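Local atomic coordinates of putative N-acetylmuramoyl-L-alanine amidase,autolysin cwp6 (Peptoclostridium difficile, PDB entry 5J72), a protein that probably cleaves the amide bond between N-acetylmuramic acid and L-alanine in peptidoglycan, using a zinc ion, while CWB2 modules anchor it in the cell wall. Residues 366-371 / 413-418; 392-397 / 420-425. All blocks are in the same frame, centred on the assembly; numbering follows the deposited sequence. Where two conformers were deposited one is given.

Both contacts lie in the CWB2 module that spans roughly residues 340-427, with centres about 9 Å apart. Contact 1 pairs strand 362-370 with strand 411-418; contact 2 lies at the C-terminal ends of the strands, where the loop after strand 391-394 meets the turn that leads from strand 411-418 into helix 424-433. Strand 362-370 joins them: on its other edge it pairs with strand 391-394, Leu-367 O standing 2.8 Å from Leu-392 N. Lys-370 adds a second tie, its NZ 2.9 Å from Asp-420 O. The Met-366 side chain is about 9 Å from the bound sodium ion; the zinc site of His-460, Glu-477 and His-530 belongs to the amidase part of the chain, not this module.

Contact 1: residues 366-371 / 413-418; sequences MLVAKS and ETVYQI
Val-368 O is held by two donors, Ile-418 N at 2.9 Å and a water at 3.2 Å. That water also donates to Ile-418 O, at 2.8 Å, and a second water donates to Ile-418 O at 2.7 Å. The second water accepts from Lys-370 N and so carries the pairing on where the direct bonds stop. Before that point the two strands run parallel, 22° apart. Three more backbone bonds join them: Met-366 N to Thr-414 O, Tyr-416 N to Met-366 O and Val-368 N to Tyr-416 O. Val-368 N to Tyr-416 O is the shortest, 2.7 Å, and its N-H points almost straight at the oxygen (165°).

Leu-367 and Tyr-416 project side by side from one face. CG of Leu-367 rests 3.9 Å from CB of Tyr-416, near the root of the ring and oblique to it. On the other face CG2 of Val-368 meets CG1 of Val-415 at 4.0 Å; CG1 of Val-415 gets there by standing anti to its own nitrogen (chi1 171°). Ile-418 sets its CB 3.5 Å from Val-368 O. These are neighbouring parallel strands of the alpha/beta CWB2 module, with helices 375-387 and 424-433 on the two faces. Backbone groups facing strand 414-418 are met by that strand and water, strand 391-394 serves the other edge, and apolar side chains on both faces seat the sheet between the helices.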
loop_
_atom_site.group_PDB
_atom_site.type_symbol
_atom_site.label_atom_id
_atom_site.label_comp_id
_atom_site.label_asym_id
_atom_site.label_seq_id
_atom_site.Cartn_x
_atom_site.Cartn_y
_atom_site.Cartn_z
ATOM N N MET A 366 -7.391 -1.976 5.433
ATOM C CA MET A 366 -6.382 -1.954 4.371
ATOM C C MET A 366 -7.120 -1.656 3.178
ATOM O O MET A 366 -8.096 -2.329 2.904
ATOM C CB MET A 366 -5.642 -3.319 4.199
ATOM C CG MET A 366 -4.628 -3.306 3.027
ATOM S SD MET A 366 -3.104 -2.552 3.586
ATOM C CE MET A 366 -2.326 -3.969 4.410
ATOM N N LEU A 367 -6.728 -0.610 2.433
ATOM C CA LEU A 367 -7.441 -0.299 1.195
ATOM C C LEU A 367 -6.609 -0.844 0.053
ATOM O O LEU A 367 -5.434 -0.493 -0.045
ATOM C CB LEU A 367 -7.637 1.260 1.024
ATOM C CG LEU A 367 -8.742 1.899 1.952
ATOM C CD1 LEU A 367 -8.120 2.096 3.363
ATOM C CD2 LEU A 367 -9.236 3.258 1.420
ATOM N N VAL A 368 -7.222 -1.607 -0.873
ATOM C CA VAL A 368 -6.411 -2.257 -1.917
ATOM C C VAL A 368 -6.755 -1.754 -3.285
ATOM O O VAL A 368 -7.887 -1.899 -3.716
ATOM C CB VAL A 368 -6.672 -3.800 -1.867
ATOM C CG1 VAL A 368 -5.858 -4.496 -3.003
ATOM C CG2 VAL A 368 -6.266 -4.339 -0.503
ATOM N N ALA A 369 -5.770 -1.135 -3.982
ATOM C CA ALA A 369 -5.973 -0.589 -5.296
ATOM C C ALA A 369 -5.020 -1.278 -6.313
ATOM O O ALA A 369 -3.974 -1.819 -5.948
ATOM C CB ALA A 369 -5.627 0.915 -5.289
ATOM N N LYS A 370 -5.422 -1.251 -7.576
ATOM C CA LYS A 370 -4.627 -1.797 -8.656
ATOM C C LYS A 370 -3.403 -0.952 -8.813
ATOM O O LYS A 370 -3.531 0.268 -8.792
ATOM C CB LYS A 370 -5.461 -1.737 -9.939
ATOM C CG LYS A 370 -6.630 -2.734 -9.910
ATOM C CD LYS A 370 -7.536 -2.630 -11.192
ATOM C CE LYS A 370 -8.294 -1.325 -11.252
ATOM N NZ LYS A 370 -8.898 -1.077 -12.592
ATOM N N SER A 371 -2.215 -1.522 -9.061
ATOM C CA SER A 371 -1.021 -0.672 -9.169
ATOM C C SER A 371 -0.764 -0.202 -10.577
ATOM O O SER A 371 0.221 0.508 -10.784
ATOM C CB SER A 371 0.208 -1.446 -8.712
ATOM O OG SER A 371 0.273 -2.658 -9.449
ATOM N N GLU A 413 -8.887 -5.076 10.193
ATOM C CA GLU A 413 -10.309 -5.418 10.483
ATOM C C GLU A 413 -11.142 -5.473 9.255
ATOM O O GLU A 413 -11.947 -6.381 9.110
ATOM C CB GLU A 413 -10.884 -4.375 11.440
ATOM C CG GLU A 413 -10.112 -4.411 12.730
ATOM C CD GLU A 413 -10.470 -3.257 13.672
ATOM O OE1 GLU A 413 -11.206 -2.353 13.273
ATOM O OE2 GLU A 413 -10.001 -3.276 14.819
ATOM N N THR A 414 -10.956 -4.526 8.325
ATOM C CA THR A 414 -11.729 -4.464 7.105
ATOM C C THR A 414 -10.820 -4.241 5.894
ATOM O O THR A 414 -9.880 -3.427 5.992
ATOM C CB THR A 414 -12.706 -3.250 7.167
ATOM O OG1 THR A 414 -13.490 -3.373 8.373
ATOM C CG2 THR A 414 -13.624 -3.162 5.955
ATOM N N VAL A 415 -11.134 -4.876 4.789
ATOM C CA VAL A 415 -10.346 -4.700 3.598
ATOM C C VAL A 415 -11.244 -4.012 2.625
ATOM O O VAL A 415 -12.366 -4.467 2.362
ATOM C CB VAL A 415 -9.876 -6.072 3.026
ATOM C CG1 VAL A 415 -9.230 -5.879 1.641
ATOM C CG2 VAL A 415 -8.924 -6.747 3.982
ATOM N N TYR A 416 -10.807 -2.867 2.075
ATOM C CA TYR A 416 -11.611 -2.219 1.088
ATOM C C TYR A 416 -11.043 -2.467 -0.263
ATOM O O TYR A 416 -9.852 -2.200 -0.461
ATOM C CB TYR A 416 -11.621 -0.691 1.283
ATOM C CG TYR A 416 -12.326 -0.268 2.550
ATOM C CD1 TYR A 416 -13.604 0.251 2.511
ATOM C CD2 TYR A 416 -11.692 -0.353 3.782
ATOM C CE1 TYR A 416 -14.249 0.690 3.696
ATOM C CE2 TYR A 416 -12.320 0.079 4.952
ATOM C CZ TYR A 416 -13.594 0.598 4.895
ATOM O OH TYR A 416 -14.153 1.014 6.103
ATOM N N GLN A 417 -11.827 -2.941 -1.187
ATOM C CA GLN A 417 -11.340 -3.163 -2.547
ATOM C C GLN A 417 -11.730 -1.960 -3.393
ATOM O O GLN A 417 -12.905 -1.663 -3.617
ATOM C CB GLN A 417 -11.975 -4.438 -3.127
ATOM C CG GLN A 417 -11.722 -4.611 -4.602
ATOM C CD GLN A 417 -12.341 -5.959 -5.055
ATOM O OE1 GLN A 417 -12.924 -6.673 -4.248
ATOM N NE2 GLN A 417 -12.189 -6.320 -6.343
ATOM N N ILE A 418 -10.731 -1.242 -3.879
ATOM C CA ILE A 418 -10.959 -0.041 -4.680
ATOM C C ILE A 418 -10.977 -0.314 -6.155
ATOM O O ILE A 418 -10.020 -0.868 -6.700
ATOM C CB ILE A 418 -9.817 0.985 -4.389
ATOM C CG1 ILE A 418 -9.641 1.193 -2.863
ATOM C CG2 ILE A 418 -10.115 2.311 -5.122
ATOM C CD1 ILE A 418 -10.939 1.721 -2.162
HETATM O O HOH W 1 -8.764 -3.381 -6.444
HETATM O O HOH W 2 -7.918 0.130 -8.142
#

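Contact 2: residues 392-397 / 420-425; sequences LITPKT and DGMKDS
Lys-396 O accepts the backbone N-H of Lys-423, the one hydrogen bond between these segments. The distance from Lys-423 N to Lys-396 O is 2.9 Å and the N-H is practically straight (179°), with the donor tilted 18° from the carbonyl plane. Since Lys-423 is the N-cap residue of helix 424-433, this bond pins the loop after strand 391-394 to the very start of that helix.

Methylene groups pack against carbonyl groups beside this bond. CG of Lys-423 comes down to 3.3 Å from the same Lys-396 O, then runs past Thr-397, whose CA is 3.9 Å from it. The stem of Lys-396 lies along the peptide of Gly-421, CB and CD each 3.6 Å from Gly-421 O. Beyond that stem the chain bends at chi3 and chi4, and its NZ leaves the contact for a salt bridge with Asp-372.

Deeper in, Met-422 reaches toward the strand end. Its CG is anti to the backbone N (chi1 -176°) and the chain stays extended until the last torsion turns CE onto Thr-394, where it meets CG2 at 3.6 Å and O at 3.7 Å. The two side chains cross at about a right angle. The methyl is the part of the Thr-394 side chain that meets Met-422; OG1 is hydrogen-bonded to Tyr-398 O and Ser-400 N. Val-368 of strand 362-370 also touches Met-422.

The contact sits at the C-terminal ends of the parallel strands 362-370, 391-394 and 411-418, where in an alpha/beta fold the loops lead into helices, here helix 424-433 of the CWB2 module.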
loop_
_atom_site.group_PDB
_atom_site.type_symbol
_atom_site.label_atom_id
_atom_site.label_comp_id
_atom_site.label_asym_id
_atom_site.label_seq_id
_atom_site.Cartn_x
_atom_site.Cartn_y
_atom_site.Cartn_z
ATOM N N LEU A 392 -2.674 -0.369 -0.093
ATOM C CA LEU A 392 -1.790 -1.389 -0.657
ATOM C C LEU A 392 -2.033 -1.412 -2.130
ATOM O O LEU A 392 -3.196 -1.408 -2.539
ATOM C CB LEU A 392 -2.181 -2.739 -0.054
ATOM C CG LEU A 392 -1.212 -3.868 -0.485
ATOM C CD1 LEU A 392 -1.027 -4.791 0.677
ATOM C CD2 LEU A 392 -1.842 -4.570 -1.715
ATOM N N ILE A 393 -0.961 -1.416 -2.974
ATOM C CA ILE A 393 -1.210 -1.512 -4.396
ATOM C C ILE A 393 -0.616 -2.850 -4.915
ATOM O O ILE A 393 0.419 -3.275 -4.422
ATOM C CB ILE A 393 -0.600 -0.337 -5.215
ATOM C CG1 ILE A 393 0.915 -0.177 -4.949
ATOM C CG2 ILE A 393 -1.363 0.991 -4.798
ATOM C CD1 ILE A 393 1.583 0.894 -5.916
ATOM N N THR A 394 -1.265 -3.456 -5.895
ATOM C CA THR A 394 -0.761 -4.728 -6.410
ATOM C C THR A 394 -1.396 -4.877 -7.748
ATOM O O THR A 394 -2.423 -4.267 -8.048
ATOM C CB THR A 394 -1.110 -5.869 -5.438
ATOM O OG1 THR A 394 -0.309 -7.020 -5.762
ATOM C CG2 THR A 394 -2.616 -6.243 -5.474
ATOM N N PRO A 395 -0.774 -5.676 -8.640
ATOM C CA PRO A 395 -1.416 -5.809 -9.949
ATOM C C PRO A 395 -2.764 -6.538 -9.873
ATOM O O PRO A 395 -3.051 -7.227 -8.911
ATOM C CB PRO A 395 -0.350 -6.613 -10.776
ATOM C CG PRO A 395 0.942 -6.284 -10.103
ATOM C CD PRO A 395 0.559 -6.309 -8.621
ATOM N N LYS A 396 -3.537 -6.441 -10.938
ATOM C CA LYS A 396 -4.875 -7.063 -10.955
ATOM C C LYS A 396 -4.836 -8.579 -10.831
ATOM O O LYS A 396 -5.745 -9.155 -10.260
ATOM C CB LYS A 396 -5.574 -6.752 -12.290
ATOM C CG LYS A 396 -5.783 -5.302 -12.578
ATOM C CD LYS A 396 -6.584 -5.210 -13.871
ATOM C CE LYS A 396 -5.710 -4.801 -15.009
ATOM N NZ LYS A 396 -6.211 -3.549 -15.625
ATOM N N THR A 397 -3.766 -9.234 -11.353
ATOM C CA THR A 397 -3.767 -10.700 -11.368
ATOM C C THR A 397 -2.897 -11.388 -10.349
ATOM O O THR A 397 -2.928 -12.608 -10.318
ATOM C CB THR A 397 -3.395 -11.188 -12.801
ATOM O OG1 THR A 397 -2.026 -10.823 -13.018
ATOM C CG2 THR A 397 -4.260 -10.535 -13.912
ATOM N N ASP A 420 -12.730 -1.687 -9.889
ATOM C CA ASP A 420 -13.098 -2.954 -10.483
ATOM C C ASP A 420 -11.932 -3.486 -11.373
ATOM O O ASP A 420 -11.243 -2.694 -12.018
ATOM C CB ASP A 420 -14.315 -2.724 -11.382
ATOM C CG ASP A 420 -14.847 -4.045 -11.869
ATOM O OD1 ASP A 420 -14.862 -4.255 -13.089
ATOM O OD2 ASP A 420 -15.235 -4.881 -11.011
ATOM N N GLY A 421 -11.718 -4.792 -11.403
ATOM C CA GLY A 421 -10.677 -5.336 -12.273
ATOM C C GLY A 421 -9.714 -6.257 -11.566
ATOM O O GLY A 421 -9.107 -7.097 -12.223
ATOM N N MET A 422 -9.536 -6.095 -10.248
ATOM C CA MET A 422 -8.652 -6.967 -9.527
ATOM C C MET A 422 -9.319 -8.351 -9.428
ATOM O O MET A 422 -10.517 -8.422 -9.150
ATOM C CB MET A 422 -8.360 -6.417 -8.117
ATOM C CG MET A 422 -7.337 -7.283 -7.363
ATOM S SD MET A 422 -6.617 -6.399 -5.960
ATOM C CE MET A 422 -5.800 -5.118 -6.791
ATOM N N LYS A 423 -8.571 -9.444 -9.652
ATOM C CA LYS A 423 -9.184 -10.780 -9.601
ATOM C C LYS A 423 -9.658 -11.144 -8.228
ATOM O O LYS A 423 -9.039 -10.764 -7.243
ATOM C CB LYS A 423 -8.171 -11.869 -10.032
ATOM C CG LYS A 423 -7.569 -11.620 -11.398
ATOM C CD LYS A 423 -8.613 -11.286 -12.418
ATOM C CE LYS A 423 -8.761 -12.404 -13.409
ATOM N NZ LYS A 423 -8.442 -11.925 -14.777
ATOM N N ASP A 424 -10.752 -11.928 -8.145
ATOM C CA ASP A 424 -11.295 -12.350 -6.855
ATOM C C ASP A 424 -10.275 -13.038 -6.088
ATOM O O ASP A 424 -10.162 -12.953 -4.872
ATOM C CB ASP A 424 -12.481 -13.346 -7.068
ATOM C CG ASP A 424 -13.755 -12.711 -7.608
ATOM O OD1 ASP A 424 -13.842 -11.468 -7.617
ATOM O OD2 ASP A 424 -14.659 -13.458 -8.026
ATOM N N SER A 425 -9.504 -13.806 -6.835
ATOM C CA SER A 425 -8.408 -14.611 -6.344
ATOM C C SER A 425 -7.391 -13.753 -5.510
ATOM O O SER A 425 -6.960 -14.121 -4.420
ATOM C CB SER A 425 -7.712 -15.195 -7.581
ATOM O OG SER A 425 -6.525 -15.856 -7.229
#